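Local coordinates for methanol--corrinoid protein (Methanosarcina barkeri, PDB 2I2X) that carries a methyl group on its corrinoid prosthetic group in methanogenesis from methanol, receiving it through MtaB and passing it on to coenzyme M through MtaA, at residues 76-84 with 98-109; 204-215 with 222-230. One frame throughout, in Å; residues are numbered along the deposited sequence.

Contact 1 (76-84 with 98-109)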
ATOM      1  N   ALA B  76     -48.440  10.618 -15.000  1.00 76.83           N
ATOM      2  CA  ALA B  76     -48.074   9.412 -15.744  1.00 75.60           C
ATOM      3  C   ALA B  76     -46.548   9.179 -15.843  1.00 74.70           C
ATOM      4  O   ALA B  76     -46.090   8.032 -15.820  1.00 74.63           O
ATOM      5  CB  ALA B  76     -48.716   9.421 -17.127  1.00 75.46           C
ATOM      6  N   LEU B  77     -45.771  10.259 -15.943  1.00 73.27           N
ATOM      7  CA  LEU B  77     -44.326  10.154 -16.142  1.00 71.88           C
ATOM      8  C   LEU B  77     -43.509  10.158 -14.845  1.00 70.90           C
ATOM      9  O   LEU B  77     -42.575   9.374 -14.711  1.00 70.88           O
ATOM     10  CB  LEU B  77     -43.827  11.229 -17.117  1.00 71.87           C
ATOM     11  CG  LEU B  77     -44.334  11.220 -18.570  1.00 71.50           C
ATOM     12  CD1 LEU B  77     -43.525  12.195 -19.410  1.00 70.90           C
ATOM     13  CD2 LEU B  77     -44.327   9.835 -19.223  1.00 70.85           C
ATOM     14  N   MET B  78     -43.863  11.033 -13.904  1.00 69.67           N
ATOM     15  CA  MET B  78     -43.192  11.110 -12.600  1.00 68.52           C
ATOM     16  C   MET B  78     -43.560   9.947 -11.681  1.00 67.45           C
ATOM     17  O   MET B  78     -42.814   9.618 -10.757  1.00 67.38           O
ATOM     18  CB  MET B  78     -43.513  12.430 -11.882  1.00 68.63           C
ATOM     19  CG  MET B  78     -42.683  13.636 -12.318  1.00 69.68           C
ATOM     20  SD  MET B  78     -40.925  13.615 -11.855  1.00 71.17           S
ATOM     21  CE  MET B  78     -41.046  13.705 -10.062  1.00 71.39           C
ATOM     22  N   VAL B  79     -44.716   9.343 -11.925  1.00 66.02           N
ATOM     23  CA  VAL B  79     -45.176   8.238 -11.095  1.00 64.77           C
ATOM     24  C   VAL B  79     -44.476   6.944 -11.523  1.00 63.66           C
ATOM     25  O   VAL B  79     -44.059   6.155 -10.677  1.00 63.43           O
ATOM     26  CB  VAL B  79     -46.739   8.101 -11.099  1.00 64.88           C
ATOM     27  CG1 VAL B  79     -47.193   6.991 -10.165  1.00 64.78           C
ATOM     28  CG2 VAL B  79     -47.406   9.422 -10.697  1.00 64.59           C
ATOM     29  N   GLY B  80     -44.344   6.746 -12.834  1.00 62.43           N
ATOM     30  CA  GLY B  80     -43.607   5.612 -13.384  1.00 61.11           C
ATOM     31  C   GLY B  80     -42.135   5.684 -13.003  1.00 60.18           C
ATOM     32  O   GLY B  80     -41.545   4.700 -12.542  1.00 60.10           O
ATOM     33  N   MET B  81     -41.548   6.863 -13.191  1.00 58.81           N
ATOM     34  CA  MET B  81     -40.165   7.123 -12.806  1.00 57.29           C
ATOM     35  C   MET B  81     -39.923   6.901 -11.309  1.00 56.16           C
ATOM     36  O   MET B  81     -38.847   6.459 -10.918  1.00 56.55           O
ATOM     37  CB  MET B  81     -39.766   8.546 -13.204  1.00 57.31           C
ATOM     38  CG  MET B  81     -38.273   8.771 -13.315  1.00 57.68           C
ATOM     39  SD  MET B  81     -37.476   7.685 -14.526  1.00 58.57           S
ATOM     40  CE  MET B  81     -35.766   8.090 -14.234  1.00 57.83           C
ATOM     41  N   GLY B  82     -40.922   7.191 -10.477  1.00 54.50           N
ATOM     42  CA  GLY B  82     -40.799   7.018  -9.026  1.00 52.22           C
ATOM     43  C   GLY B  82     -40.803   5.560  -8.601  1.00 50.66           C
ATOM     44  O   GLY B  82     -40.318   5.219  -7.525  1.00 50.21           O
ATOM     45  N   VAL B  83     -41.377   4.709  -9.444  1.00 49.17           N
ATOM     46  CA  VAL B  83     -41.299   3.271  -9.267  1.00 47.92           C
ATOM     47  C   VAL B  83     -39.859   2.840  -9.547  1.00 47.33           C
ATOM     48  O   VAL B  83     -39.266   2.081  -8.789  1.00 47.21           O
ATOM     49  CB  VAL B  83     -42.274   2.542 -10.213  1.00 47.85           C
ATOM     50  CG1 VAL B  83     -42.085   1.036 -10.145  1.00 47.20           C
ATOM     51  CG2 VAL B  83     -43.723   2.916  -9.884  1.00 47.85           C
ATOM     52  N   VAL B  84     -39.308   3.375 -10.629  1.00 46.31           N
ATOM     53  CA  VAL B  84     -37.972   3.068 -11.099  1.00 45.49           C
ATOM     54  C   VAL B  84     -36.922   3.429 -10.057  1.00 45.15           C
ATOM     55  O   VAL B  84     -36.033   2.635  -9.782  1.00 45.25           O
ATOM     56  CB  VAL B  84     -37.706   3.787 -12.450  1.00 45.56           C
ATOM     57  CG1 VAL B  84     -36.275   3.623 -12.911  1.00 45.21           C
ATOM     58  CG2 VAL B  84     -38.658   3.253 -13.506  1.00 45.21           C
ATOM     59  N   VAL B  98     -32.267   2.434 -14.937  1.00 33.37           N
ATOM     60  CA  VAL B  98     -32.645   3.793 -14.614  1.00 34.76           C
ATOM     61  C   VAL B  98     -32.402   4.692 -15.821  1.00 35.41           C
ATOM     62  O   VAL B  98     -33.261   5.487 -16.161  1.00 35.63           O
ATOM     63  CB  VAL B  98     -31.875   4.317 -13.393  1.00 34.76           C
ATOM     64  CG1 VAL B  98     -32.389   5.669 -12.969  1.00 35.84           C
ATOM     65  CG2 VAL B  98     -32.003   3.347 -12.233  1.00 35.52           C
ATOM     66  N   MET B  99     -31.251   4.545 -16.472  1.00 36.34           N
ATOM     67  CA  MET B  99     -30.896   5.380 -17.620  1.00 37.65           C
ATOM     68  C   MET B  99     -31.866   5.252 -18.805  1.00 38.39           C
ATOM     69  O   MET B  99     -32.269   6.254 -19.381  1.00 38.00           O
ATOM     70  CB  MET B  99     -29.469   5.093 -18.099  1.00 37.56           C
ATOM     71  CG  MET B  99     -28.378   5.481 -17.141  1.00 38.60           C
ATOM     72  SD  MET B  99     -28.513   7.185 -16.620  1.00 42.40           S
ATOM     73  CE  MET B  99     -27.395   8.022 -17.739  1.00 42.79           C
ATOM     74  N   MET B 100     -32.217   4.018 -19.156  1.00 39.72           N
ATOM     75  CA  MET B 100     -33.118   3.727 -20.250  1.00 41.30           C
ATOM     76  C   MET B 100     -34.505   4.278 -19.963  1.00 42.96           C
ATOM     77  O   MET B 100     -35.179   4.772 -20.866  1.00 43.26           O
ATOM     78  CB  MET B 100     -33.213   2.227 -20.466  1.00 41.09           C
ATOM     79  CG  MET B 100     -32.176   1.660 -21.397  1.00 40.88           C
ATOM     80  SD  MET B 100     -32.078  -0.129 -21.184  1.00 44.04           S
ATOM     81  CE  MET B 100     -33.735  -0.671 -21.634  1.00 45.71           C
ATOM     82  N   SER B 101     -34.912   4.192 -18.703  1.00 44.68           N
ATOM     83  CA  SER B 101     -36.169   4.743 -18.240  1.00 46.46           C
ATOM     84  C   SER B 101     -36.172   6.268 -18.311  1.00 48.00           C
ATOM     85  O   SER B 101     -37.199   6.874 -18.637  1.00 48.57           O
ATOM     86  CB  SER B 101     -36.468   4.263 -16.811  1.00 46.36           C
ATOM     87  OG  SER B 101     -36.795   2.880 -16.797  1.00 45.42           O
ATOM     88  N   ALA B 102     -35.029   6.879 -18.010  1.00 49.59           N
ATOM     89  CA  ALA B 102     -34.893   8.332 -18.055  1.00 51.37           C
ATOM     90  C   ALA B 102     -34.906   8.832 -19.500  1.00 52.83           C
ATOM     91  O   ALA B 102     -35.455   9.894 -19.781  1.00 53.08           O
ATOM     92  CB  ALA B 102     -33.625   8.776 -17.345  1.00 51.21           C
ATOM     93  N   ASP B 103     -34.290   8.061 -20.400  1.00 54.52           N
ATOM     94  CA  ASP B 103     -34.383   8.287 -21.845  1.00 55.83           C
ATOM     95  C   ASP B 103     -35.840   8.235 -22.288  1.00 57.40           C
ATOM     96  O   ASP B 103     -36.320   9.127 -22.980  1.00 57.59           O
ATOM     97  CB  ASP B 103     -33.604   7.219 -22.610  1.00 55.08           C
ATOM     98  CG  ASP B 103     -32.118   7.455 -22.597  1.00 53.98           C
ATOM     99  OD1 ASP B 103     -31.672   8.505 -22.088  1.00 52.02           O
ATOM    100  OD2 ASP B 103     -31.392   6.575 -23.110  1.00 52.38           O
ATOM    101  N   ALA B 104     -36.530   7.176 -21.883  1.00 59.32           N
ATOM    102  CA  ALA B 104     -37.927   6.978 -22.229  1.00 61.42           C
ATOM    103  C   ALA B 104     -38.814   8.089 -21.667  1.00 62.94           C
ATOM    104  O   ALA B 104     -39.722   8.556 -22.347  1.00 62.88           O
ATOM    105  CB  ALA B 104     -38.403   5.621 -21.750  1.00 61.21           C
ATOM    106  N   MET B 105     -38.528   8.521 -20.440  1.00 65.06           N
ATOM    107  CA  MET B 105     -39.321   9.554 -19.777  1.00 67.08           C
ATOM    108  C   MET B 105     -39.068  10.945 -20.344  1.00 68.46           C
ATOM    109  O   MET B 105     -40.010  11.707 -20.544  1.00 69.04           O
ATOM    110  CB  MET B 105     -39.050   9.558 -18.279  1.00 67.14           C
ATOM    111  CG  MET B 105     -39.780  10.644 -17.519  1.00 67.64           C
ATOM    112  SD  MET B 105     -38.742  11.357 -16.230  1.00 69.17           S
ATOM    113  CE  MET B 105     -37.385  12.038 -17.197  1.00 69.29           C
ATOM    114  N   LEU B 106     -37.802  11.280 -20.581  1.00 70.10           N
ATOM    115  CA  LEU B 106     -37.440  12.551 -21.206  1.00 71.80           C
ATOM    116  C   LEU B 106     -38.072  12.718 -22.594  1.00 73.02           C
ATOM    117  O   LEU B 106     -38.424  13.834 -22.989  1.00 73.14           O
ATOM    118  CB  LEU B 106     -35.919  12.692 -21.316  1.00 71.79           C
ATOM    119  CG  LEU B 106     -35.142  13.224 -20.111  1.00 72.31           C
ATOM    120  CD1 LEU B 106     -33.699  12.721 -20.150  1.00 73.16           C
ATOM    121  CD2 LEU B 106     -35.187  14.748 -20.061  1.00 72.43           C
ATOM    122  N   GLU B 107     -38.205  11.608 -23.322  1.00 74.43           N
ATOM    123  CA  GLU B 107     -38.807  11.617 -24.651  1.00 75.84           C
ATOM    124  C   GLU B 107     -40.330  11.699 -24.547  1.00 76.86           C
ATOM    125  O   GLU B 107     -41.029  11.936 -25.543  1.00 76.88           O
ATOM    126  CB  GLU B 107     -38.389  10.382 -25.440  1.00 75.77           C
ATOM    127  CG  GLU B 107     -38.108  10.683 -26.901  1.00 76.62           C
ATOM    128  CD  GLU B 107     -38.086   9.439 -27.758  1.00 77.83           C
ATOM    129  OE1 GLU B 107     -37.071   9.216 -28.455  1.00 78.20           O
ATOM    130  OE2 GLU B 107     -39.081   8.683 -27.729  1.00 77.92           O
ATOM    131  N   GLY B 108     -40.826  11.492 -23.327  1.00 78.04           N
ATOM    132  CA  GLY B 108     -42.225  11.679 -22.993  1.00 79.49           C
ATOM    133  C   GLY B 108     -42.475  13.124 -22.620  1.00 80.63           C
ATOM    134  O   GLY B 108     -43.458  13.720 -23.065  1.00 80.69           O
ATOM    135  N   ILE B 109     -41.582  13.688 -21.805  1.00 81.72           N
ATOM    136  CA  ILE B 109     -41.687  15.092 -21.393  1.00 83.02           C
ATOM    137  C   ILE B 109     -41.745  16.042 -22.603  1.00 84.05           C
ATOM    138  O   ILE B 109     -42.579  16.944 -22.637  1.00 84.40           O
ATOM    139  CB  ILE B 109     -40.582  15.504 -20.358  1.00 82.95           C
ATOM    140  CG1 ILE B 109     -40.975  15.039 -18.947  1.00 82.61           C
ATOM    141  CG2 ILE B 109     -40.328  17.024 -20.374  1.00 82.85           C
ATOM    142  CD1 ILE B 109     -40.021  15.468 -17.827  1.00 81.30           C
TER

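Contact 2 (204-215 with 222-230)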
ATOM      1  N   LYS B 204     -24.880  33.063  -3.047  1.00 77.57           N
ATOM      2  CA  LYS B 204     -24.895  32.281  -1.808  1.00 77.07           C
ATOM      3  C   LYS B 204     -25.805  31.035  -1.883  1.00 76.28           C
ATOM      4  O   LYS B 204     -26.468  30.660  -0.905  1.00 76.55           O
ATOM      5  CB  LYS B 204     -25.233  33.185  -0.597  1.00 77.24           C
ATOM      6  CG  LYS B 204     -24.561  32.757   0.729  1.00 77.98           C
ATOM      7  CD  LYS B 204     -25.505  31.957   1.647  1.00 78.75           C
ATOM      8  CE  LYS B 204     -24.881  30.637   2.150  1.00 79.05           C
ATOM      9  NZ  LYS B 204     -23.821  30.775   3.195  1.00 77.78           N
ATOM     10  N   ILE B 205     -25.834  30.395  -3.049  1.00 75.04           N
ATOM     11  CA  ILE B 205     -26.512  29.103  -3.185  1.00 73.64           C
ATOM     12  C   ILE B 205     -25.564  27.966  -2.771  1.00 72.38           C
ATOM     13  O   ILE B 205     -24.338  28.112  -2.868  1.00 72.28           O
ATOM     14  CB  ILE B 205     -27.108  28.877  -4.613  1.00 73.82           C
ATOM     15  CG1 ILE B 205     -26.002  28.654  -5.656  1.00 73.45           C
ATOM     16  CG2 ILE B 205     -28.078  30.036  -4.993  1.00 74.04           C
ATOM     17  CD1 ILE B 205     -26.501  28.096  -6.984  1.00 73.56           C
ATOM     18  N   PRO B 206     -26.121  26.840  -2.279  1.00 71.07           N
ATOM     19  CA  PRO B 206     -25.230  25.740  -1.901  1.00 69.90           C
ATOM     20  C   PRO B 206     -24.550  25.133  -3.125  1.00 68.66           C
ATOM     21  O   PRO B 206     -25.143  25.055  -4.207  1.00 68.37           O
ATOM     22  CB  PRO B 206     -26.172  24.719  -1.247  1.00 69.94           C
ATOM     23  CG  PRO B 206     -27.449  25.440  -1.017  1.00 70.45           C
ATOM     24  CD  PRO B 206     -27.536  26.505  -2.045  1.00 70.87           C
ATOM     25  N   PHE B 207     -23.302  24.726  -2.938  1.00 67.34           N
ATOM     26  CA  PHE B 207     -22.507  24.101  -3.985  1.00 66.09           C
ATOM     27  C   PHE B 207     -22.223  22.664  -3.585  1.00 65.05           C
ATOM     28  O   PHE B 207     -21.282  22.411  -2.846  1.00 65.20           O
ATOM     29  CB  PHE B 207     -21.208  24.889  -4.145  1.00 66.25           C
ATOM     30  CG  PHE B 207     -20.281  24.371  -5.213  1.00 66.62           C
ATOM     31  CD1 PHE B 207     -20.749  23.589  -6.267  1.00 66.72           C
ATOM     32  CD2 PHE B 207     -18.930  24.719  -5.187  1.00 66.62           C
ATOM     33  CE1 PHE B 207     -19.877  23.132  -7.257  1.00 67.05           C
ATOM     34  CE2 PHE B 207     -18.053  24.270  -6.174  1.00 66.66           C
ATOM     35  CZ  PHE B 207     -18.528  23.473  -7.210  1.00 66.51           C
ATOM     36  N   ALA B 208     -23.042  21.726  -4.049  1.00 63.80           N
ATOM     37  CA  ALA B 208     -22.874  20.321  -3.660  1.00 62.93           C
ATOM     38  C   ALA B 208     -21.796  19.599  -4.491  1.00 62.34           C
ATOM     39  O   ALA B 208     -21.990  19.313  -5.676  1.00 62.18           O
ATOM     40  CB  ALA B 208     -24.199  19.583  -3.722  1.00 62.91           C
ATOM     41  N   CYS B 209     -20.669  19.305  -3.847  1.00 61.30           N
ATOM     42  CA  CYS B 209     -19.508  18.720  -4.497  1.00 60.37           C
ATOM     43  C   CYS B 209     -19.366  17.219  -4.273  1.00 59.80           C
ATOM     44  O   CYS B 209     -19.592  16.725  -3.164  1.00 59.95           O
ATOM     45  CB  CYS B 209     -18.256  19.395  -3.971  1.00 60.61           C
ATOM     46  SG  CYS B 209     -18.183  21.145  -4.301  1.00 60.91           S
ATOM     47  N   GLY B 210     -18.948  16.511  -5.323  1.00 58.79           N
ATOM     48  CA  GLY B 210     -18.715  15.068  -5.266  1.00 57.24           C
ATOM     49  C   GLY B 210     -17.682  14.594  -6.267  1.00 56.24           C
ATOM     50  O   GLY B 210     -17.047  15.401  -6.950  1.00 55.85           O
ATOM     51  N   GLY B 211     -17.520  13.278  -6.350  1.00 55.60           N
ATOM     52  CA  GLY B 211     -16.510  12.665  -7.219  1.00 55.02           C
ATOM     53  C   GLY B 211     -15.432  11.908  -6.456  1.00 54.75           C
ATOM     54  O   GLY B 211     -15.188  12.169  -5.272  1.00 54.78           O
ATOM     55  N   GLY B 212     -14.771  10.979  -7.144  1.00 54.47           N
ATOM     56  CA  GLY B 212     -13.821  10.069  -6.522  1.00 53.78           C
ATOM     57  C   GLY B 212     -12.714  10.767  -5.767  1.00 53.81           C
ATOM     58  O   GLY B 212     -12.292  10.302  -4.712  1.00 53.72           O
ATOM     59  N   ALA B 213     -12.254  11.892  -6.299  1.00 54.06           N
ATOM     60  CA  ALA B 213     -11.096  12.595  -5.751  1.00 54.46           C
ATOM     61  C   ALA B 213     -11.427  13.469  -4.546  1.00 55.06           C
ATOM     62  O   ALA B 213     -10.541  14.095  -3.974  1.00 54.74           O
ATOM     63  CB  ALA B 213     -10.433  13.429  -6.825  1.00 53.97           C
ATOM     64  N   VAL B 214     -12.696  13.502  -4.156  1.00 56.07           N
ATOM     65  CA  VAL B 214     -13.168  14.455  -3.159  1.00 57.27           C
ATOM     66  C   VAL B 214     -13.743  13.809  -1.895  1.00 58.33           C
ATOM     67  O   VAL B 214     -14.450  12.790  -1.965  1.00 58.50           O
ATOM     68  CB  VAL B 214     -14.164  15.479  -3.814  1.00 57.20           C
ATOM     69  CG1 VAL B 214     -15.478  15.617  -3.039  1.00 56.65           C
ATOM     70  CG2 VAL B 214     -13.484  16.816  -4.005  1.00 56.80           C
ATOM     71  N   ASN B 215     -13.425  14.414  -0.748  1.00 59.41           N
ATOM     72  CA  ASN B 215     -14.011  14.033   0.544  1.00 60.69           C
ATOM     73  C   ASN B 215     -14.503  15.236   1.362  1.00 61.62           C
ATOM     74  O   ASN B 215     -14.370  16.391   0.928  1.00 61.95           O
ATOM     75  CB  ASN B 215     -13.065  13.126   1.367  1.00 60.39           C
ATOM     76  CG  ASN B 215     -11.787  13.832   1.817  1.00 60.36           C
ATOM     77  OD1 ASN B 215     -11.678  15.062   1.801  1.00 59.82           O
ATOM     78  ND2 ASN B 215     -10.812  13.037   2.238  1.00 60.83           N
ATOM     79  N   PHE B 222     -14.135  25.272   1.649  1.00 75.61           N
ATOM     80  CA  PHE B 222     -14.836  26.302   0.862  1.00 76.02           C
ATOM     81  C   PHE B 222     -16.163  26.642   1.525  1.00 76.29           C
ATOM     82  O   PHE B 222     -16.856  25.753   2.031  1.00 76.44           O
ATOM     83  CB  PHE B 222     -15.074  25.844  -0.586  1.00 76.03           C
ATOM     84  CG  PHE B 222     -13.885  25.171  -1.212  1.00 76.17           C
ATOM     85  CD1 PHE B 222     -13.945  23.832  -1.575  1.00 76.10           C
ATOM     86  CD2 PHE B 222     -12.696  25.872  -1.412  1.00 75.86           C
ATOM     87  CE1 PHE B 222     -12.842  23.202  -2.140  1.00 76.27           C
ATOM     88  CE2 PHE B 222     -11.598  25.255  -1.966  1.00 76.18           C
ATOM     89  CZ  PHE B 222     -11.665  23.914  -2.337  1.00 76.40           C
ATOM     90  N   ALA B 223     -16.512  27.928   1.510  1.00 76.49           N
ATOM     91  CA  ALA B 223     -17.661  28.432   2.258  1.00 76.76           C
ATOM     92  C   ALA B 223     -19.003  27.900   1.744  1.00 77.02           C
ATOM     93  O   ALA B 223     -19.905  27.609   2.538  1.00 77.08           O
ATOM     94  CB  ALA B 223     -17.652  29.961   2.284  1.00 76.70           C
ATOM     95  N   LEU B 224     -19.123  27.766   0.422  1.00 77.22           N
ATOM     96  CA  LEU B 224     -20.384  27.370  -0.216  1.00 77.38           C
ATOM     97  C   LEU B 224     -20.534  25.858  -0.326  1.00 77.51           C
ATOM     98  O   LEU B 224     -21.600  25.363  -0.712  1.00 77.64           O
ATOM     99  CB  LEU B 224     -20.507  28.001  -1.608  1.00 77.39           C
ATOM    100  CG  LEU B 224     -20.575  29.529  -1.707  1.00 77.24           C
ATOM    101  CD1 LEU B 224     -20.268  29.988  -3.120  1.00 77.08           C
ATOM    102  CD2 LEU B 224     -21.918  30.056  -1.247  1.00 77.41           C
ATOM    103  N   GLY B 225     -19.467  25.143   0.038  1.00 77.55           N
ATOM    104  CA  GLY B 225     -19.340  23.705  -0.186  1.00 77.39           C
ATOM    105  C   GLY B 225     -20.189  22.768   0.652  1.00 77.33           C
ATOM    106  O   GLY B 225     -20.231  22.872   1.877  1.00 77.24           O
ATOM    107  N   VAL B 226     -20.866  21.851  -0.037  1.00 77.43           N
ATOM    108  CA  VAL B 226     -21.542  20.713   0.579  1.00 77.45           C
ATOM    109  C   VAL B 226     -20.956  19.420  -0.010  1.00 77.58           C
ATOM    110  O   VAL B 226     -20.673  19.356  -1.209  1.00 77.66           O
ATOM    111  CB  VAL B 226     -23.059  20.734   0.312  1.00 77.33           C
ATOM    112  CG1 VAL B 226     -23.778  19.894   1.346  1.00 76.98           C
ATOM    113  CG2 VAL B 226     -23.588  22.159   0.334  1.00 77.37           C
ATOM    114  N   TYR B 227     -20.764  18.406   0.832  1.00 77.41           N
ATOM    115  CA  TYR B 227     -20.347  17.086   0.367  1.00 77.33           C
ATOM    116  C   TYR B 227     -21.555  16.208   0.085  1.00 77.20           C
ATOM    117  O   TYR B 227     -22.610  16.378   0.677  1.00 77.05           O
ATOM    118  CB  TYR B 227     -19.417  16.397   1.391  1.00 77.42           C
ATOM    119  CG  TYR B 227     -18.732  15.116   0.903  1.00 77.64           C
ATOM    120  CD1 TYR B 227     -18.276  14.996  -0.417  1.00 77.98           C
ATOM    121  CD2 TYR B 227     -18.512  14.040   1.770  1.00 77.20           C
ATOM    122  CE1 TYR B 227     -17.650  13.836  -0.863  1.00 77.86           C
ATOM    123  CE2 TYR B 227     -17.876  12.874   1.328  1.00 76.92           C
ATOM    124  CZ  TYR B 227     -17.450  12.786   0.011  1.00 76.96           C
ATOM    125  OH  TYR B 227     -16.828  11.663  -0.457  1.00 76.60           O
ATOM    126  N   GLY B 228     -21.381  15.288  -0.851  1.00 77.41           N
ATOM    127  CA  GLY B 228     -22.293  14.182  -1.061  1.00 77.93           C
ATOM    128  C   GLY B 228     -21.470  13.124  -1.757  1.00 78.30           C
ATOM    129  O   GLY B 228     -20.971  13.362  -2.855  1.00 78.28           O
ATOM    130  N   GLU B 229     -21.296  11.969  -1.114  1.00 78.75           N
ATOM    131  CA  GLU B 229     -20.453  10.918  -1.687  1.00 79.02           C
ATOM    132  C   GLU B 229     -21.140  10.079  -2.776  1.00 79.33           C
ATOM    133  O   GLU B 229     -20.533   9.825  -3.813  1.00 79.21           O
ATOM    134  CB  GLU B 229     -19.773  10.058  -0.609  1.00 78.88           C
ATOM    135  CG  GLU B 229     -20.681   9.138   0.199  1.00 78.95           C
ATOM    136  CD  GLU B 229     -19.897   8.130   1.047  1.00 78.40           C
ATOM    137  OE1 GLU B 229     -19.056   8.558   1.869  1.00 77.63           O
ATOM    138  OE2 GLU B 229     -20.131   6.911   0.897  1.00 77.71           O
ATOM    139  N   GLU B 230     -22.389   9.664  -2.555  1.00 79.82           N
ATOM    140  CA  GLU B 230     -23.148   8.944  -3.585  1.00 80.56           C
ATOM    141  C   GLU B 230     -23.949   9.928  -4.444  1.00 81.13           C
ATOM    142  O   GLU B 230     -24.175  11.069  -4.037  1.00 81.09           O
ATOM    143  CB  GLU B 230     -24.078   7.896  -2.956  1.00 80.60           C
ATOM    144  CG  GLU B 230     -24.675   6.842  -3.942  1.00 80.93           C
ATOM    145  CD  GLU B 230     -23.777   5.608  -4.160  1.00 80.00           C
ATOM    146  OE1 GLU B 230     -23.049   5.237  -3.219  1.00 80.16           O
ATOM    147  OE2 GLU B 230     -23.811   5.001  -5.260  1.00 78.39           O
TER

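Contact 1 (76-84 with 98-109)
M81 reaches across from helix 72-89 and settles as a knob among V98, S101, A102 and M105 of helix 95-113. The two short helical segments run antiparallel, at 174°, with their axes 10.2 Å apart, and meet through apolar packing. M81 and M105 fill the middle. The M81 chain leaves with CG anti to the backbone N (chi1 -159°) and bends at chi2, which carries its terminal CE to the CB of A102 at 3.8 Å. M105 lies across M81 at about a right angle, its SD on the CG of M81 at 3.9 Å. The CG of M105 also meets the CB of L77.

At one end of the interface L77 touches backbone as well as side chain: its CD1 lies 3.5 Å from the C of G108 and 3.8 Å from the CG1 of I109. G108 has no CB to stand in the way of this methyl. At the other end both methyls of V84 close on S101, with CG2 3.8 Å from OG, while CG1 also faces CG2 of V98 at 4.3 Å.

S101 OG, the hydroxyl beside V84, is turned to backbone carbonyls, hydrogen-bonding I47 O and N97 O, which satisfies it within this buried layer. I43 and I47 of helix 41-48 and V55 of helix 52-65 also touch L77, and A149 of helix 138-149 touches M81. Antiparallel packing of consecutive helices, here with M81 as the knob, is characteristic of the helix bundle that forms the N-terminal B12-binding domain of corrinoid proteins.

Contact 2 (204-215 with 222-230)
Y227 lays its ring against the chain at V214 and N215, beyond the end of strand 207-210. N215 CA sits over one ring face in a CH-pi contact, 4.1 Å from the centroid, and the backbone N of E229 lies over the opposite face. C209 O approaches the ring edge near its plane, whereas V214 brings CG1 to CE1 of Y227 at 3.6 Å as the two side chains slide past each other in opposite directions. The tyrosine CG stands anti to the backbone N (chi1 -170°), which carries the ring out to V214 and N215.

F207 and C209 share the Y227 side of the sheet, the SG of C209 lying over the centre of the F207 ring, 3.5 Å above its plane. On the other side A208 and V226 pair CB to CB, and V226 CG2 meets P206 CB at 4.0 Å. L224 places its CD2 3.5 Å from I205 O, at the start of the pairing.

Between the strands the backbones pair in parallel: F207 N to L224 O (2.9 Å), V226 N to F207 O, C209 N to V226 O and, more bent at 142°, G228 N to C209 O. N215 caps helix 216-220 through OD1 to F218 N. The pair forms the two strands of a beta-alpha-beta unit, joined through helix 216-220, in the Rossmann-like B12-binding domain; A208, G210-G212 and G228-E230 line its corrinoid pocket.

Overall arrangement
Contact 1 and contact 2 lie in series along the chain and on opposite sides of its centre, the first in the helical N-terminal B12-binding region, the second at one edge of the parallel sheet of the B12-binding domain. Their centres are 27 Å apart and their nearest atoms about 11 Å apart, so they do not touch. The corrinoid relates them unequally. In contact 2 the side chain of A208 is about 3 Å from the bound corrinoid. In contact 1 the side chain of V98 is about 11 Å from the bound corrinoid. G210 is about 11 Å from the side chain of H136, the axial cobalt ligand. Contact 1 also borders the partner subunit, where D103 forms a salt bridge with R178 of that neighbouring chain.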